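Local coordinates for protein alpha-Amylase (Thermotoga maritima, PDB 2B5D) that belongs to glycosyl hydrolase family 57 and joins a largely parallel beta sheet ringed by helices to a helical C-terminal region, at residues N86-V89 with E90-K94; H325-E328 with S329-R332; L505-Y508 with E509-D512. One frame throughout, in Å; residues are numbered along the deposited sequence. Where two conformers were deposited one is given.

Interaction 1: residues N86-V89 with E90-K94; sequences NKEV and ERTKK
Thr92 returns to Glu88, one turn back along the chain, through two hydrogen bonds that end on a single oxygen. Thr92 N reaches Glu88 O at 3.0 Å, and the hydroxyl comes closer still, with Thr92 OG1 2.7 Å from Glu88 O and tilted 18° from the carbonyl plane. The hydroxyl can fold back in this way because OG1 stands between its own backbone N and carbonyl carbon (chi1 54°). Before it, Arg91 N binds Lys87 O at 3.2 Å, while Glu90 N makes a weak bond of 3.4 Å to Asn86 O. A threonine hydroxyl given to the carbonyl four residues earlier is a familiar helix feature; here it lies near the end of helix 68-91, before the turn into helix 97-119. The two helices form a hairpin, with Val89 packed on Lys104 and Arg107, and Thr92 on His100 and Ala103.

A van der Waals contact supplements the bonds. The side chains of Glu88 and Thr92 cross at about a right angle, placing Thr92 CG2 3.6 Å from Glu88 OE1.

Among the charges, the Glu88 carboxylate is held by a salt bridge to Arg269 and a hydrogen bond to Tyr291. Arg91 NE stays 5.5 Å from Glu88 OE2, not in contact though probably weakly attracted, and Arg91 has the like charge of Arg269 close by.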
loop_
_atom_site.group_PDB
_atom_site.type_symbol
_atom_site.label_atom_id
_atom_site.label_comp_id
_atom_site.label_asym_id
_atom_site.label_seq_id
_atom_site.Cartn_x
_atom_site.Cartn_y
_atom_site.Cartn_z
ATOM N N ASN A 86 2.800 34.542 -17.530
ATOM C CA ASN A 86 2.504 35.130 -18.841
ATOM C C ASN A 86 1.441 34.413 -19.688
ATOM O O ASN A 86 0.513 35.054 -20.211
ATOM C CB ASN A 86 3.794 35.323 -19.625
ATOM C CG ASN A 86 4.393 36.694 -19.404
ATOM O OD1 ASN A 86 5.601 36.827 -19.184
ATOM N ND2 ASN A 86 3.544 37.732 -19.454
ATOM N N LYS A 87 1.574 33.092 -19.807
ATOM C CA LYS A 87 0.551 32.250 -20.416
ATOM C C LYS A 87 -0.805 32.538 -19.788
ATOM O O LYS A 87 -1.848 32.423 -20.444
ATOM C CB LYS A 87 0.869 30.777 -20.178
ATOM C CG LYS A 87 1.448 29.984 -21.338
ATOM C CD LYS A 87 1.206 28.496 -21.065
ATOM C CE LYS A 87 1.650 27.570 -22.204
ATOM N NZ LYS A 87 3.037 27.020 -22.037
ATOM N N GLU A 88 -0.780 32.908 -18.507
ATOM C CA GLU A 88 -1.990 33.066 -17.733
ATOM C C GLU A 88 -2.611 34.436 -17.907
ATOM O O GLU A 88 -3.841 34.550 -17.925
ATOM C CB GLU A 88 -1.748 32.729 -16.257
ATOM C CG GLU A 88 -1.936 31.238 -15.921
ATOM C CD GLU A 88 -3.402 30.767 -15.965
ATOM O OE1 GLU A 88 -4.288 31.516 -15.507
ATOM O OE2 GLU A 88 -3.682 29.639 -16.439
ATOM N N VAL A 89 -1.775 35.467 -18.059
ATOM C CA VAL A 89 -2.289 36.815 -18.317
ATOM C C VAL A 89 -3.059 36.931 -19.659
ATOM O O VAL A 89 -4.021 37.696 -19.747
ATOM C CB VAL A 89 -1.221 37.946 -18.128
ATOM C CG1 VAL A 89 -0.005 37.701 -18.965
ATOM C CG2 VAL A 89 -1.812 39.317 -18.482
ATOM N N GLU A 90 -2.651 36.164 -20.675
ATOM C CA GLU A 90 -3.405 36.097 -21.944
ATOM C C GLU A 90 -4.657 35.222 -21.863
ATOM O O GLU A 90 -5.748 35.682 -22.201
ATOM C CB GLU A 90 -2.517 35.682 -23.136
ATOM C CG GLU A 90 -2.055 36.848 -24.030
ATOM C CD GLU A 90 -3.061 37.226 -25.130
ATOM O OE1 GLU A 90 -2.603 37.595 -26.240
ATOM O OE2 GLU A 90 -4.294 37.156 -24.899
ATOM N N ARG A 91 -4.502 33.980 -21.402
ATOM C CA ARG A 91 -5.623 33.043 -21.241
ATOM C C ARG A 91 -6.740 33.589 -20.343
ATOM O O ARG A 91 -7.886 33.160 -20.457
ATOM C CB ARG A 91 -5.106 31.681 -20.735
ATOM C CG ARG A 91 -6.171 30.645 -20.268
ATOM C CD ARG A 91 -6.634 29.676 -21.372
ATOM N NE ARG A 91 -6.560 28.255 -20.968
ATOM C CZ ARG A 91 -7.566 27.522 -20.465
ATOM N NH1 ARG A 91 -8.770 28.060 -20.278
ATOM N NH2 ARG A 91 -7.370 26.240 -20.140
ATOM N N THR A 92 -6.411 34.529 -19.452
ATOM C CA THR A 92 -7.415 35.090 -18.528
ATOM C C THR A 92 -8.188 36.287 -19.082
ATOM O O THR A 92 -9.286 36.602 -18.595
ATOM C CB THR A 92 -6.822 35.479 -17.146
ATOM O OG1 THR A 92 -5.709 36.365 -17.316
ATOM C CG2 THR A 92 -6.408 34.235 -16.354
ATOM N N LYS A 93 -7.597 36.939 -20.090
ATOM C CA LYS A 93 -8.116 38.167 -20.698
ATOM C C LYS A 93 -9.633 38.187 -20.966
ATOM O O LYS A 93 -10.284 39.217 -20.767
ATOM C CB LYS A 93 -7.354 38.450 -21.988
ATOM C CG LYS A 93 -7.212 39.929 -22.341
ATOM C CD LYS A 93 -6.154 40.133 -23.436
ATOM C CE LYS A 93 -4.731 39.766 -22.979
ATOM N NZ LYS A 93 -4.189 40.692 -21.924
ATOM N N LYS A 94 -10.194 37.059 -21.405
ATOM C CA LYS A 94 -11.633 37.011 -21.678
ATOM C C LYS A 94 -12.456 36.322 -20.565
ATOM O O LYS A 94 -13.687 36.183 -20.682
ATOM C CB LYS A 94 -11.906 36.407 -23.067
ATOM C CG LYS A 94 -13.031 37.137 -23.852
ATOM C CD LYS A 94 -13.346 36.472 -25.221
ATOM C CE LYS A 94 -12.375 36.934 -26.343
ATOM N NZ LYS A 94 -12.229 35.889 -27.417
#

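Interaction 2: residues H325-E328 with S329-R332; sequences HKKE and SQAR
Arg332 curls back over Glu328, the residue one helical turn earlier, and its path can be traced atom by atom. The backbone anchors it first: Arg332 N donates to Glu328 O at 3.0 Å, in the usual helical fashion. Arg332 CB passes 3.6 Å from Glu328 O, and Arg332 CG lies 3.5 Å from it. The chain then turns sharply at chi3 (-51°), which swings the guanidinium back over the helix instead of letting it run on outward, with Arg332 NE 4.0 Å from Glu328 O. As a result Glu328 O sits 3.9 Å above the Arg332 guanidinium plane, over its centre, and a carbonyl oxygen faces the flat cation, probably to mild electrostatic advantage. At the tip, Arg332 NH1 rests 3.9 Å from Glu328 CB. The Glu328 carboxylate does not close on it: Glu328 OE2 remains 4.6 Å from Arg332 NH1, which forms a salt bridge with Asp376, while Glu328 OE1 bonds to Ser374.

Round the helix, Lys327 and Gln330 lie side by side and point the same way. Lys327 NZ donates to Gln330 OE1 at 3.1 Å, arriving from above the amide plane, 52° out of it, and not on a lone pair. Ser241 further ties the lysine and Asp238 the Gln330 NE2, while Lys326, salt-bridged to Asp322, also makes a cation-pi contact with Phe213 of the second subunit. Pairing of side chains three and four residues apart is what an alpha-helix brings about; in helix 309-338 the same stretch packs Lys327, Glu328 and Ala331 on Leu377 of strand 377-379.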
loop_
_atom_site.group_PDB
_atom_site.type_symbol
_atom_site.label_atom_id
_atom_site.label_comp_id
_atom_site.label_asym_id
_atom_site.label_seq_id
_atom_site.Cartn_x
_atom_site.Cartn_y
_atom_site.Cartn_z
ATOM N N HIS A 325 -5.349 46.081 19.277
ATOM C CA HIS A 325 -6.191 46.424 20.405
ATOM C C HIS A 325 -6.160 45.343 21.457
ATOM O O HIS A 325 -6.098 45.639 22.632
ATOM C CB HIS A 325 -7.630 46.868 19.979
ATOM C CG HIS A 325 -7.618 48.016 19.004
ATOM N ND1 HIS A 325 -8.587 48.200 18.036
ATOM C CD2 HIS A 325 -6.698 48.996 18.800
ATOM C CE1 HIS A 325 -8.273 49.247 17.290
ATOM N NE2 HIS A 325 -7.129 49.745 17.730
ATOM N N LYS A 326 -6.185 44.085 21.063
ATOM C CA LYS A 326 -5.979 43.001 22.061
ATOM C C LYS A 326 -4.626 43.051 22.833
ATOM O O LYS A 326 -4.587 42.764 24.016
ATOM C CB LYS A 326 -6.164 41.646 21.410
ATOM C CG LYS A 326 -7.587 41.433 21.054
ATOM C CD LYS A 326 -7.806 40.237 20.174
ATOM C CE LYS A 326 -9.088 39.593 20.605
ATOM N NZ LYS A 326 -10.217 40.221 19.874
ATOM N N LYS A 327 -3.546 43.467 22.178
ATOM C CA LYS A 327 -2.220 43.463 22.845
ATOM C C LYS A 327 -2.051 44.684 23.757
ATOM O O LYS A 327 -1.331 44.633 24.782
ATOM C CB LYS A 327 -1.068 43.413 21.821
ATOM C CG LYS A 327 -1.015 42.161 20.898
ATOM C CD LYS A 327 -0.905 40.864 21.674
ATOM C CE LYS A 327 -2.273 40.317 22.021
ATOM N NZ LYS A 327 -2.302 39.066 22.824
ATOM N N GLU A 328 -2.686 45.794 23.357
ATOM C CA GLU A 328 -2.707 47.024 24.152
ATOM C C GLU A 328 -3.553 46.799 25.375
ATOM O O GLU A 328 -3.171 47.071 26.502
ATOM C CB GLU A 328 -3.305 48.138 23.327
ATOM C CG GLU A 328 -2.364 48.597 22.218
ATOM C CD GLU A 328 -2.891 49.784 21.460
ATOM O OE1 GLU A 328 -2.060 50.595 20.969
ATOM O OE2 GLU A 328 -4.130 49.914 21.364
ATOM N N SER A 329 -4.727 46.281 25.160
ATOM C CA SER A 329 -5.531 45.923 26.294
ATOM C C SER A 329 -4.727 45.000 27.258
ATOM O O SER A 329 -4.642 45.264 28.449
ATOM C CB SER A 329 -6.819 45.296 25.805
ATOM O OG SER A 329 -7.528 44.816 26.906
ATOM N N GLN A 330 -4.088 43.954 26.736
ATOM C CA GLN A 330 -3.345 42.979 27.592
ATOM C C GLN A 330 -2.136 43.639 28.304
ATOM O O GLN A 330 -1.965 43.471 29.498
ATOM C CB GLN A 330 -2.990 41.717 26.789
ATOM C CG GLN A 330 -1.961 40.743 27.471
ATOM C CD GLN A 330 -1.417 39.717 26.499
ATOM O OE1 GLN A 330 -0.909 40.057 25.423
ATOM N NE2 GLN A 330 -1.510 38.466 26.875
ATOM N N ALA A 331 -1.387 44.464 27.582
ATOM C CA ALA A 331 -0.326 45.235 28.156
ATOM C C ALA A 331 -0.752 46.098 29.352
ATOM O O ALA A 331 -0.108 46.066 30.424
ATOM C CB ALA A 331 0.363 46.098 27.087
ATOM N N ARG A 332 -1.835 46.871 29.174
ATOM C CA ARG A 332 -2.254 47.826 30.180
ATOM C C ARG A 332 -2.673 47.092 31.431
ATOM O O ARG A 332 -2.274 47.475 32.537
ATOM C CB ARG A 332 -3.392 48.716 29.650
ATOM C CG ARG A 332 -2.945 49.837 28.678
ATOM C CD ARG A 332 -4.115 50.825 28.456
ATOM N NE ARG A 332 -5.326 50.073 28.091
ATOM C CZ ARG A 332 -5.772 49.937 26.845
ATOM N NH1 ARG A 332 -5.138 50.547 25.829
ATOM N NH2 ARG A 332 -6.863 49.209 26.624
#

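Interaction 3: residues L505-Y508 with E509-D512; sequences LRYY and EWTD
Tyr507 meets Trp510 and Thr511 on successive positions of the following helical turn. The aromatic rings touch rim to rim, with Tyr507 CD1 3.5 Å from Trp510 CE3; the planes stand at 53°, and neither ring lies over the other's face. Both residues carry CG anti to the backbone N (chi1 163° for Tyr507), which brings the rings together. A face of the tyrosine is used by Thr511 instead: its CG2 methyl makes a CH-pi contact 4.2 Å from the Tyr507 centroid, 22° off the normal. Glu509 stretches back past Leu505, with Glu509 CD 4.0 Å from Leu505 CG.

The backbone sets these positions. Tyr507 O accepts from both Trp510 N, at 2.9 Å, and Thr511 N, at 3.0 Å, and Asp512 N still bonds to Tyr508 O, although Asp512 is the first residue outside helical geometry. Glu20 binds the hydroxyls of Tyr507 and Thr511, Arg447 pairs with Glu509, and Arg487 with Asp512, probably offsetting the nearby Glu455 charge. Tyr507 stacks on Tyr507 of the third subunit, and the Tyr508 hydroxyl bonds to Asn490 and to the carbonyl of that subunit's Glu20.

Carbon thus meets carbon while hydroxyls and carboxylates find polar partners, suiting a helix packed on one side against a neighbouring subunit.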
loop_
_atom_site.group_PDB
_atom_site.type_symbol
_atom_site.label_atom_id
_atom_site.label_comp_id
_atom_site.label_asym_id
_atom_site.label_seq_id
_atom_site.Cartn_x
_atom_site.Cartn_y
_atom_site.Cartn_z
ATOM N N LEU A 505 30.889 5.905 -0.271
ATOM C CA LEU A 505 31.130 7.036 0.636
ATOM C C LEU A 505 30.993 8.374 -0.070
ATOM O O LEU A 505 30.370 9.289 0.452
ATOM C CB LEU A 505 32.496 6.941 1.326
ATOM C CG LEU A 505 32.932 8.171 2.166
ATOM C CD1 LEU A 505 32.041 8.401 3.404
ATOM C CD2 LEU A 505 34.387 8.013 2.566
ATOM N N ARG A 506 31.540 8.487 -1.267
ATOM C CA ARG A 506 31.409 9.725 -2.023
ATOM C C ARG A 506 29.969 9.943 -2.460
ATOM O O ARG A 506 29.548 11.074 -2.727
ATOM C CB ARG A 506 32.264 9.666 -3.283
ATOM C CG ARG A 506 33.735 9.776 -3.066
ATOM C CD ARG A 506 34.368 10.394 -4.324
ATOM N NE ARG A 506 34.162 9.544 -5.492
ATOM C CZ ARG A 506 34.869 8.446 -5.769
ATOM N NH1 ARG A 506 34.576 7.741 -6.867
ATOM N NH2 ARG A 506 35.859 8.044 -4.957
ATOM N N TYR A 507 29.226 8.851 -2.596
ATOM C CA TYR A 507 27.851 8.981 -3.046
ATOM C C TYR A 507 27.114 9.647 -1.873
ATOM O O TYR A 507 26.580 10.741 -2.020
ATOM C CB TYR A 507 27.237 7.634 -3.485
ATOM C CG TYR A 507 25.736 7.722 -3.542
ATOM C CD1 TYR A 507 25.124 8.671 -4.354
ATOM C CD2 TYR A 507 24.927 6.896 -2.751
ATOM C CE1 TYR A 507 23.743 8.833 -4.375
ATOM C CE2 TYR A 507 23.539 7.045 -2.768
ATOM C CZ TYR A 507 22.957 8.015 -3.580
ATOM O OH TYR A 507 21.598 8.176 -3.644
ATOM N N TYR A 508 27.158 9.004 -0.710
ATOM C CA TYR A 508 26.682 9.568 0.557
ATOM C C TYR A 508 27.126 11.010 0.869
ATOM O O TYR A 508 26.299 11.849 1.262
ATOM C CB TYR A 508 27.121 8.663 1.703
ATOM C CG TYR A 508 26.487 7.296 1.701
ATOM C CD1 TYR A 508 26.860 6.370 2.644
ATOM C CD2 TYR A 508 25.527 6.923 0.748
ATOM C CE1 TYR A 508 26.299 5.121 2.704
ATOM C CE2 TYR A 508 24.939 5.630 0.773
ATOM C CZ TYR A 508 25.353 4.730 1.762
ATOM O OH TYR A 508 24.834 3.442 1.879
ATOM N N GLU A 509 28.416 11.317 0.683
ATOM C CA GLU A 509 28.891 12.696 0.886
ATOM C C GLU A 509 28.174 13.701 -0.004
ATOM O O GLU A 509 28.039 14.874 0.335
ATOM C CB GLU A 509 30.406 12.819 0.697
ATOM C CG GLU A 509 31.205 12.255 1.839
ATOM C CD GLU A 509 32.697 12.118 1.504
ATOM O OE1 GLU A 509 33.014 11.905 0.312
ATOM O OE2 GLU A 509 33.565 12.215 2.432
ATOM N N TRP A 510 27.712 13.220 -1.140
ATOM C CA TRP A 510 27.126 14.068 -2.181
ATOM C C TRP A 510 25.655 14.274 -1.945
ATOM O O TRP A 510 25.165 15.377 -2.081
ATOM C CB TRP A 510 27.324 13.381 -3.552
ATOM C CG TRP A 510 26.612 13.976 -4.722
ATOM C CD1 TRP A 510 26.775 15.224 -5.234
ATOM C CD2 TRP A 510 25.671 13.303 -5.577
ATOM N NE1 TRP A 510 25.982 15.386 -6.348
ATOM C CE2 TRP A 510 25.306 14.215 -6.590
ATOM C CE3 TRP A 510 25.109 12.000 -5.586
ATOM C CZ2 TRP A 510 24.393 13.879 -7.620
ATOM C CZ3 TRP A 510 24.195 11.673 -6.582
ATOM C CH2 TRP A 510 23.842 12.617 -7.589
ATOM N N THR A 511 24.945 13.190 -1.641
ATOM C CA THR A 511 23.519 13.289 -1.495
ATOM C C THR A 511 23.120 13.864 -0.115
ATOM O O THR A 511 22.168 14.680 0.007
ATOM C CB THR A 511 22.778 11.951 -1.841
ATOM O OG1 THR A 511 21.369 12.204 -1.838
ATOM C CG2 THR A 511 23.080 10.845 -0.867
ATOM N N ASP A 512 23.862 13.430 0.899
ATOM C CA ASP A 512 23.673 13.873 2.278
ATOM C C ASP A 512 24.839 14.778 2.635
ATOM O O ASP A 512 25.683 14.386 3.398
ATOM C CB ASP A 512 23.647 12.663 3.202
ATOM C CG ASP A 512 22.409 11.796 2.997
ATOM O OD1 ASP A 512 21.427 12.270 2.372
ATOM O OD2 ASP A 512 22.406 10.649 3.502
#

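All three are local contacts, each within about two turns of its own helix or at its end, and they lie far apart. The centres of interactions 1 and 2 are 46 Å apart, and those of 1 and 3 are 44 Å apart; the nearest atoms of interactions 1 and 3 still stand about 29 Å from one another. Interactions 2 and 3 fall on opposite sides of the chain's centre, with centres 53 Å apart. The first two belong to the family 57 range, the third to the C-terminal range. Their surroundings differ as well: 86-94 is touched by no other chain of the assembly, 325-332 reaches the second subunit through one residue, and 505-512 meets the third through three residues.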